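PDB 6GF6: zona pellucida sperm-binding protein 1 from Gallus gallus, which is an egg-coat glycoprotein whose ZP-N1 domain, the part in this chain, forms a homodimer that cross-links egg coat filaments. Local coordinates for residues R42-W54 / L63-L75. The protein carries 2 engineered substitutions. Numbering follows the deposited sequence.
Sequences RFEVANCSICMHW and LIFSAGYEGCHVL. With NAG (2-acetamido-2-deoxy-beta-D-glucopyranose), chain E.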
ATOM      1  N   ARG B  42     -16.101  14.277   4.377  1.00 35.59           N
ATOM      2  CA  ARG B  42     -15.731  12.884   4.599  1.00 36.88           C
ATOM      3  C   ARG B  42     -15.427  12.261   3.240  1.00 35.50           C
ATOM      4  O   ARG B  42     -16.337  12.035   2.435  1.00 34.87           O
ATOM      5  CB  ARG B  42     -16.845  12.142   5.333  1.00 41.79           C
ATOM      6  CG  ARG B  42     -17.044  12.620   6.771  1.00 51.42           C
ATOM      7  CD  ARG B  42     -18.475  12.454   7.275  1.00 64.70           C
ATOM      8  NE  ARG B  42     -18.922  11.058   7.280  1.00 78.54           N
ATOM      9  CZ  ARG B  42     -19.761  10.512   6.398  1.00 90.23           C
ATOM     10  NH1 ARG B  42     -20.086   9.229   6.512  1.00 93.10           N
ATOM     11  NH2 ARG B  42     -20.282  11.228   5.404  1.00 91.40           N
ATOM     12  N   PHE B  43     -14.166  11.903   3.025  1.00 31.47           N
ATOM     13  CA  PHE B  43     -13.698  11.389   1.743  1.00 31.00           C
ATOM     14  C   PHE B  43     -13.598   9.876   1.810  1.00 30.40           C
ATOM     15  O   PHE B  43     -12.915   9.331   2.680  1.00 32.84           O
ATOM     16  CB  PHE B  43     -12.335  11.968   1.352  1.00 30.87           C
ATOM     17  CG  PHE B  43     -12.326  13.448   1.163  1.00 31.85           C
ATOM     18  CD1 PHE B  43     -12.152  14.296   2.241  1.00 32.46           C
ATOM     19  CD2 PHE B  43     -12.482  13.999  -0.102  1.00 32.50           C
ATOM     20  CE1 PHE B  43     -12.143  15.672   2.066  1.00 37.72           C
ATOM     21  CE2 PHE B  43     -12.472  15.377  -0.287  1.00 37.99           C
ATOM     22  CZ  PHE B  43     -12.302  16.214   0.800  1.00 34.47           C
ATOM     23  N   GLU B  44     -14.327   9.212   0.925  1.00 33.82           N
ATOM     24  CA  GLU B  44     -14.232   7.770   0.777  1.00 34.09           C
ATOM     25  C   GLU B  44     -12.818   7.377   0.372  1.00 35.06           C
ATOM     26  O   GLU B  44     -12.141   8.087  -0.375  1.00 35.58           O
ATOM     27  CB  GLU B  44     -15.237   7.284  -0.268  1.00 31.06           C
ATOM     28  CG  GLU B  44     -16.658   7.335   0.254  1.00 35.71           C
ATOM     29  CD  GLU B  44     -16.868   6.477   1.479  1.00 37.43           C
ATOM     30  OE1 GLU B  44     -17.186   7.064   2.531  1.00 34.05           O
ATOM     31  OE2 GLU B  44     -16.655   5.243   1.414  1.00 39.51           O
ATOM     32  N   VAL B  45     -12.355   6.268   0.918  1.00 37.72           N
ATOM     33  CA  VAL B  45     -11.027   5.745   0.634  1.00 34.82           C
ATOM     34  C   VAL B  45     -11.112   4.704  -0.473  1.00 38.73           C
ATOM     35  O   VAL B  45     -11.867   3.731  -0.363  1.00 40.71           O
ATOM     36  CB  VAL B  45     -10.405   5.151   1.905  1.00 37.70           C
ATOM     37  CG1 VAL B  45      -9.122   4.429   1.576  1.00 36.34           C
ATOM     38  CG2 VAL B  45     -10.181   6.248   2.941  1.00 37.01           C
ATOM     39  N   ALA B  46     -10.307   4.880  -1.527  1.00 38.13           N
ATOM     40  CA  ALA B  46     -10.189   3.878  -2.576  1.00 38.67           C
ATOM     41  C   ALA B  46      -8.715   3.600  -2.841  1.00 39.49           C
ATOM     42  O   ALA B  46      -7.886   4.517  -2.854  1.00 37.88           O
ATOM     43  CB  ALA B  46     -10.872   4.336  -3.870  1.00 36.41           C
ATOM     44  N   ASN B  47      -8.411   2.328  -3.096  1.00 44.09           N
ATOM     45  CA  ASN B  47      -7.039   1.901  -3.371  1.00 43.41           C
ATOM     46  C   ASN B  47      -6.462   2.618  -4.585  1.00 43.01           C
ATOM     47  O   ASN B  47      -5.357   3.176  -4.532  1.00 41.36           O
ATOM     48  CB  ASN B  47      -7.029   0.395  -3.609  1.00 48.85           C
ATOM     49  CG  ASN B  47      -7.116  -0.409  -2.334  1.00 52.42           C
ATOM     50  OD1 ASN B  47      -6.917   0.097  -1.219  1.00 44.94           O
ATOM     51  ND2 ASN B  47      -7.484  -1.677  -2.502  1.00 61.90           N
ATOM     52  N   CYS B  48      -7.181   2.570  -5.705  1.00 39.46           N
ATOM     53  CA  CYS B  48      -6.710   3.155  -6.956  1.00 36.28           C
ATOM     54  C   CYS B  48      -6.960   4.653  -6.868  1.00 33.70           C
ATOM     55  O   CYS B  48      -8.072   5.135  -7.104  1.00 36.61           O
ATOM     56  CB  CYS B  48      -7.414   2.513  -8.146  1.00 35.28           C
ATOM     57  SG  CYS B  48      -6.872   3.140  -9.740  1.00 43.14           S
ATOM     58  N   SER B  49      -5.923   5.399  -6.516  1.00 32.42           N
ATOM     59  CA  SER B  49      -6.113   6.793  -6.163  1.00 31.85           C
ATOM     60  C   SER B  49      -4.761   7.475  -6.157  1.00 31.86           C
ATOM     61  O   SER B  49      -3.733   6.837  -5.922  1.00 31.65           O
ATOM     62  CB  SER B  49      -6.789   6.916  -4.785  1.00 33.43           C
ATOM     63  OG  SER B  49      -6.881   8.267  -4.363  1.00 31.61           O
ATOM     64  N   ILE B  50      -4.774   8.761  -6.498  1.00 33.69           N
ATOM     65  CA  ILE B  50      -3.574   9.584  -6.439  1.00 33.57           C
ATOM     66  C   ILE B  50      -3.242   9.985  -5.003  1.00 31.06           C
ATOM     67  O   ILE B  50      -2.128  10.454  -4.738  1.00 31.28           O
ATOM     68  CB  ILE B  50      -3.749  10.832  -7.325  1.00 37.15           C
ATOM     69  CG1 ILE B  50      -2.408  11.514  -7.597  1.00 38.59           C
ATOM     70  CG2 ILE B  50      -4.710  11.817  -6.684  1.00 36.17           C
ATOM     71  CD1 ILE B  50      -1.526  10.742  -8.566  1.00 39.36           C
ATOM     72  N   CYS B  51      -4.182   9.823  -4.074  1.00 39.95           N
ATOM     73  CA  CYS B  51      -4.050  10.352  -2.724  1.00 44.28           C
ATOM     74  C   CYS B  51      -3.154   9.523  -1.811  1.00 53.37           C
ATOM     75  O   CYS B  51      -2.971   9.908  -0.653  1.00 48.50           O
ATOM     76  CB  CYS B  51      -5.440  10.465  -2.086  1.00 43.16           C
ATOM     77  SG  CYS B  51      -6.385  11.877  -2.702  1.00 39.42           S
ATOM     78  N   MET B  52      -2.612   8.408  -2.301  0.54 44.01           N
ATOM     79  CA  MET B  52      -1.667   7.578  -1.552  0.54 42.81           C
ATOM     80  C   MET B  52      -2.257   7.128  -0.214  0.54 45.54           C
ATOM     81  O   MET B  52      -1.655   7.301   0.848  0.54 43.15           O
ATOM     82  CB  MET B  52      -0.336   8.308  -1.356  0.54 43.07           C
ATOM     83  CG  MET B  52       0.292   8.791  -2.654  0.54 42.31           C
ATOM     84  SD  MET B  52       0.532   7.468  -3.857  0.54 38.55           S
ATOM     85  CE  MET B  52       1.046   8.400  -5.299  0.54 31.52           C
ATOM     86  N   HIS B  53      -3.451   6.544  -0.277  1.00 52.86           N
ATOM     87  CA  HIS B  53      -4.077   5.940   0.891  1.00 39.77           C
ATOM     88  C   HIS B  53      -4.766   4.649   0.475  1.00 36.51           C
ATOM     89  O   HIS B  53      -5.218   4.507  -0.663  1.00 33.44           O
ATOM     90  CB  HIS B  53      -5.061   6.891   1.600  1.00 39.09           C
ATOM     91  CG  HIS B  53      -6.126   7.460   0.713  1.00 43.12           C
ATOM     92  ND1 HIS B  53      -6.719   8.680   0.964  1.00 41.77           N
ATOM     93  CD2 HIS B  53      -6.721   6.977  -0.403  1.00 43.82           C
ATOM     94  CE1 HIS B  53      -7.625   8.926   0.035  1.00 44.97           C
ATOM     95  NE2 HIS B  53      -7.645   7.910  -0.807  1.00 45.61           N
ATOM     96  N   TRP B  54      -4.820   3.697   1.406  1.00 33.29           N
ATOM     97  CA  TRP B  54      -5.264   2.352   1.074  1.00 34.19           C
ATOM     98  C   TRP B  54      -6.005   1.733   2.251  1.00 34.35           C
ATOM     99  O   TRP B  54      -5.896   2.181   3.395  1.00 35.81           O
ATOM    100  CB  TRP B  54      -4.083   1.456   0.672  1.00 30.87           C
ATOM    101  CG  TRP B  54      -3.236   2.015  -0.431  1.00 31.15           C
ATOM    102  CD1 TRP B  54      -3.380   1.792  -1.770  1.00 30.70           C
ATOM    103  CD2 TRP B  54      -2.112   2.893  -0.290  1.00 31.21           C
ATOM    104  NE1 TRP B  54      -2.416   2.477  -2.470  1.00 32.42           N
ATOM    105  CE2 TRP B  54      -1.625   3.163  -1.584  1.00 32.38           C
ATOM    106  CE3 TRP B  54      -1.471   3.479   0.807  1.00 31.75           C
ATOM    107  CZ2 TRP B  54      -0.526   3.989  -1.813  1.00 38.48           C
ATOM    108  CZ3 TRP B  54      -0.380   4.300   0.578  1.00 29.89           C
ATOM    109  CH2 TRP B  54       0.081   4.547  -0.721  1.00 31.17           C
ATOM    110  N   LEU B  63      -8.705  -4.480  10.355  1.00 49.10           N
ATOM    111  CA  LEU B  63      -8.744  -3.571   9.218  1.00 45.31           C
ATOM    112  C   LEU B  63      -7.638  -2.531   9.333  1.00 40.37           C
ATOM    113  O   LEU B  63      -7.346  -2.033  10.424  1.00 39.79           O
ATOM    114  CB  LEU B  63     -10.112  -2.897   9.116  1.00 47.05           C
ATOM    115  CG  LEU B  63     -11.266  -3.910   9.025  1.00 53.66           C
ATOM    116  CD1 LEU B  63     -12.624  -3.244   9.150  1.00 53.86           C
ATOM    117  CD2 LEU B  63     -11.185  -4.695   7.728  1.00 55.86           C
ATOM    118  N   ILE B  64      -6.995  -2.248   8.203  1.00 39.21           N
ATOM    119  CA  ILE B  64      -5.785  -1.437   8.152  1.00 38.90           C
ATOM    120  C   ILE B  64      -6.029  -0.291   7.185  1.00 37.59           C
ATOM    121  O   ILE B  64      -6.333  -0.521   6.009  1.00 40.69           O
ATOM    122  CB  ILE B  64      -4.572  -2.269   7.710  1.00 41.68           C
ATOM    123  CG1 ILE B  64      -4.378  -3.479   8.636  1.00 41.52           C
ATOM    124  CG2 ILE B  64      -3.321  -1.409   7.695  1.00 41.92           C
ATOM    125  CD1 ILE B  64      -3.389  -4.507   8.110  1.00 42.23           C
ATOM    126  N   PHE B  65      -5.856   0.937   7.664  1.00 35.21           N
ATOM    127  CA  PHE B  65      -5.848   2.126   6.822  1.00 36.93           C
ATOM    128  C   PHE B  65      -4.410   2.622   6.730  1.00 37.17           C
ATOM    129  O   PHE B  65      -3.780   2.880   7.761  1.00 40.92           O
ATOM    130  CB  PHE B  65      -6.737   3.225   7.397  1.00 31.05           C
ATOM    131  CG  PHE B  65      -6.599   4.539   6.679  1.00 34.39           C
ATOM    132  CD1 PHE B  65      -6.984   4.662   5.350  1.00 31.66           C
ATOM    133  CD2 PHE B  65      -6.007   5.628   7.302  1.00 30.06           C
ATOM    134  CE1 PHE B  65      -6.849   5.869   4.684  1.00 31.55           C
ATOM    135  CE2 PHE B  65      -5.858   6.836   6.635  1.00 32.23           C
ATOM    136  CZ  PHE B  65      -6.272   6.953   5.325  1.00 29.85           C
ATOM    137  N   SER B  66      -3.884   2.703   5.508  1.00 36.35           N
ATOM    138  CA  SER B  66      -2.518   3.143   5.236  1.00 36.15           C
ATOM    139  C   SER B  66      -2.527   4.492   4.524  1.00 37.10           C
ATOM    140  O   SER B  66      -3.351   4.717   3.629  1.00 32.51           O
ATOM    141  CB  SER B  66      -1.786   2.118   4.371  1.00 38.73           C
ATOM    142  OG  SER B  66      -1.842   0.827   4.961  1.00 42.52           O
ATOM    143  N   ALA B  67      -1.627   5.395   4.931  1.00 33.66           N
ATOM    144  CA  ALA B  67      -1.543   6.731   4.345  1.00 29.11           C
ATOM    145  C   ALA B  67      -0.092   7.185   4.225  1.00 30.50           C
ATOM    146  O   ALA B  67       0.632   7.214   5.224  1.00 30.24           O
ATOM    147  CB  ALA B  67      -2.334   7.734   5.187  1.00 29.29           C
ATOM    148  N   GLY B  68       0.322   7.560   3.014  1.00 29.49           N
ATOM    149  CA  GLY B  68       1.613   8.206   2.838  1.00 29.80           C
ATOM    150  C   GLY B  68       1.610   9.624   3.380  1.00 35.21           C
ATOM    151  O   GLY B  68       0.581  10.304   3.404  1.00 34.43           O
ATOM    152  N   TYR B  69       2.781  10.072   3.851  1.00 31.10           N
ATOM    153  CA  TYR B  69       2.888  11.410   4.436  1.00 32.05           C
ATOM    154  C   TYR B  69       2.608  12.518   3.423  1.00 38.98           C
ATOM    155  O   TYR B  69       2.173  13.607   3.809  1.00 40.57           O
ATOM    156  CB  TYR B  69       4.275  11.618   5.066  1.00 33.05           C
ATOM    157  CG  TYR B  69       4.512  10.870   6.360  1.00 33.19           C
ATOM    158  CD1 TYR B  69       3.501  10.720   7.296  1.00 33.05           C
ATOM    159  CD2 TYR B  69       5.748  10.319   6.647  1.00 33.69           C
ATOM    160  CE1 TYR B  69       3.713  10.031   8.478  1.00 33.48           C
ATOM    161  CE2 TYR B  69       5.970   9.628   7.827  1.00 34.10           C
ATOM    162  CZ  TYR B  69       4.948   9.487   8.740  1.00 34.04           C
ATOM    163  OH  TYR B  69       5.165   8.806   9.920  1.00 34.74           O
ATOM    164  N   GLU B  70       2.825  12.270   2.133  1.00 38.91           N
ATOM    165  CA  GLU B  70       2.629  13.294   1.113  1.00 43.32           C
ATOM    166  C   GLU B  70       1.273  13.176   0.429  1.00 42.16           C
ATOM    167  O   GLU B  70       1.067  13.768  -0.634  1.00 44.34           O
ATOM    168  CB  GLU B  70       3.739  13.203   0.062  1.00 50.65           C
ATOM    169  CG  GLU B  70       5.159  13.322   0.609  1.00 60.23           C
ATOM    170  CD  GLU B  70       5.517  14.729   1.022  1.00 70.98           C
ATOM    171  OE1 GLU B  70       4.812  15.671   0.604  1.00 75.90           O
ATOM    172  OE2 GLU B  70       6.508  14.893   1.765  1.00 76.75           O
ATOM    173  N   GLY B  71       0.329  12.468   1.039  1.00 37.55           N
ATOM    174  CA  GLY B  71      -0.946  12.210   0.411  1.00 36.92           C
ATOM    175  C   GLY B  71      -1.971  13.293   0.683  1.00 40.03           C
ATOM    176  O   GLY B  71      -1.704  14.313   1.316  1.00 41.24           O
ATOM    177  N   CYS B  72      -3.172  13.056   0.172  1.00 39.22           N
ATOM    178  CA  CYS B  72      -4.228  14.054   0.236  1.00 44.82           C
ATOM    179  C   CYS B  72      -4.674  14.297   1.663  1.00 43.02           C
ATOM    180  O   CYS B  72      -4.942  13.357   2.418  1.00 43.63           O
ATOM    181  CB  CYS B  72      -5.441  13.609  -0.559  1.00 45.27           C
ATOM    182  SG  CYS B  72      -5.179  13.456  -2.287  1.00 48.84           S
ATOM    183  N   HIS B  73      -4.813  15.570   2.007  1.00 43.34           N
ATOM    184  CA  HIS B  73      -5.401  16.016   3.258  1.00 43.13           C
ATOM    185  C   HIS B  73      -4.483  15.792   4.443  1.00 42.69           C
ATOM    186  O   HIS B  73      -4.899  16.028   5.585  1.00 44.54           O
ATOM    187  CB  HIS B  73      -6.748  15.332   3.494  1.00 41.22           C
ATOM    188  CG  HIS B  73      -7.737  15.649   2.422  1.00 41.25           C
ATOM    189  ND1 HIS B  73      -8.094  16.943   2.106  1.00 42.36           N
ATOM    190  CD2 HIS B  73      -8.379  14.853   1.536  1.00 37.87           C
ATOM    191  CE1 HIS B  73      -8.943  16.928   1.096  1.00 43.16           C
ATOM    192  NE2 HIS B  73      -9.135  15.672   0.732  1.00 42.61           N
ATOM    193  N   VAL B  74      -3.257  15.331   4.222  1.00 38.32           N
ATOM    194  CA  VAL B  74      -2.250  15.328   5.275  1.00 39.94           C
ATOM    195  C   VAL B  74      -1.746  16.757   5.410  1.00 42.14           C
ATOM    196  O   VAL B  74      -1.290  17.358   4.430  1.00 46.45           O
ATOM    197  CB  VAL B  74      -1.100  14.362   4.955  1.00 36.61           C
ATOM    198  CG1 VAL B  74      -0.084  14.375   6.071  1.00 38.57           C
ATOM    199  CG2 VAL B  74      -1.626  12.967   4.748  1.00 35.92           C
ATOM    200  N   LEU B  75      -1.864  17.314   6.609  1.00 44.07           N
ATOM    201  CA  LEU B  75      -1.486  18.690   6.879  1.00 44.66           C
ATOM    202  C   LEU B  75      -0.208  18.716   7.702  1.00 45.57           C
ATOM    203  O   LEU B  75       0.137  17.747   8.379  1.00 42.63           O
ATOM    204  CB  LEU B  75      -2.601  19.438   7.625  1.00 45.99           C
ATOM    205  CG  LEU B  75      -3.991  19.470   6.971  1.00 48.96           C
ATOM    206  CD1 LEU B  75      -5.030  20.005   7.948  1.00 49.70           C
ATOM    207  CD2 LEU B  75      -3.993  20.303   5.693  1.00 48.26           C
TER
HETATM  208  C1  NAG E 900      -7.685  -2.645  -1.472  1.00 68.66           C
HETATM  209  C2  NAG E 900      -9.178  -2.974  -1.367  1.00 73.78           C
HETATM  210  C3  NAG E 900      -9.408  -4.081  -0.342  1.00 74.47           C
HETATM  211  C4  NAG E 900      -8.528  -5.285  -0.641  1.00 74.00           C
HETATM  212  C5  NAG E 900      -7.069  -4.850  -0.745  1.00 70.77           C
HETATM  213  C6  NAG E 900      -6.132  -5.971  -1.145  1.00 67.51           C
HETATM  214  C7  NAG E 900     -10.609  -1.021  -1.903  1.00 78.78           C
HETATM  215  C8  NAG E 900     -10.535  -1.433  -3.349  1.00 81.53           C
HETATM  216  N2  NAG E 900      -9.953  -1.796  -1.025  1.00 75.75           N
HETATM  217  O3  NAG E 900     -10.780  -4.459  -0.365  1.00 75.42           O
HETATM  218  O4  NAG E 900      -8.669  -6.253   0.393  1.00 74.99           O
HETATM  219  O5  NAG E 900      -6.940  -3.828  -1.746  1.00 72.92           O
HETATM  220  O6  NAG E 900      -4.775  -5.546  -1.188  1.00 64.31           O
HETATM  221  O7  NAG E 900     -11.241  -0.032  -1.545  1.00 79.45           O
HETATM  222  O   HOH W   1      -2.020   9.820   2.207  0.93 27.72           O
HETATM  223  O   HOH W   2      -5.017  10.489   2.908  1.00 44.99           O
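Trp54 and Ser66 form an antiparallel hydrogen-bonded pair, and His53 and Ala67 the neighbouring non-hydrogen-bonded one, with CA atoms 4.4 Å apart. They belong to the beta hairpin of strands 53-57 and 63-68 in the Ig-like ZP-N1 domain. Trp54 N gives to Ser66 O, and Ser66 N gives to Trp54 O. Gly68 N continues the ladder to Met52 O at 2.9 Å, an almost straight bond (169°). Beyond it, the type I turn from Gly68 to Gly71 leads to the Cys51-Cys72 disulfide, which ties the two loops together. Cys72 N also donates to Cys51 O, 3.3 Å away.

His73 lies over one face of the Phe43 ring. Its NE2 sits 3.2 Å from Phe43 CZ, toward the rim, and the two planes are inclined at 32°. Phe43 CG is anti to its carbonyl carbon (chi1 -62°), which brings the ring to the imidazole. With an alanine in place of Phe43, His73 would probably lose the ring that covers this face, and a gap would open beside NE2. His53 and His73 are zinc ligands seen in a structure of this protein; no zinc is bound to this chain in the model.

Phe65 CG points away from its own backbone N (chi1 171°), and this brings CE1 to Val45 CG2, at 3.8 Å, and to His53 CB. Leu83 and Val85 of strand 80-90 also touch the Phe65 side chain. Trp54 CE3 rests on Ser66 CB. The second subunit adds its His73, stacked on the Trp54 ring, and its Phe43, edge-to-face. Cys48 forms a disulfide with Cys48 of that subunit. A water links strand 53-57 to the loop after Gly71: it donates to Cys72 O at 2.9 Å and is hydrogen-bonded to His53 ND1.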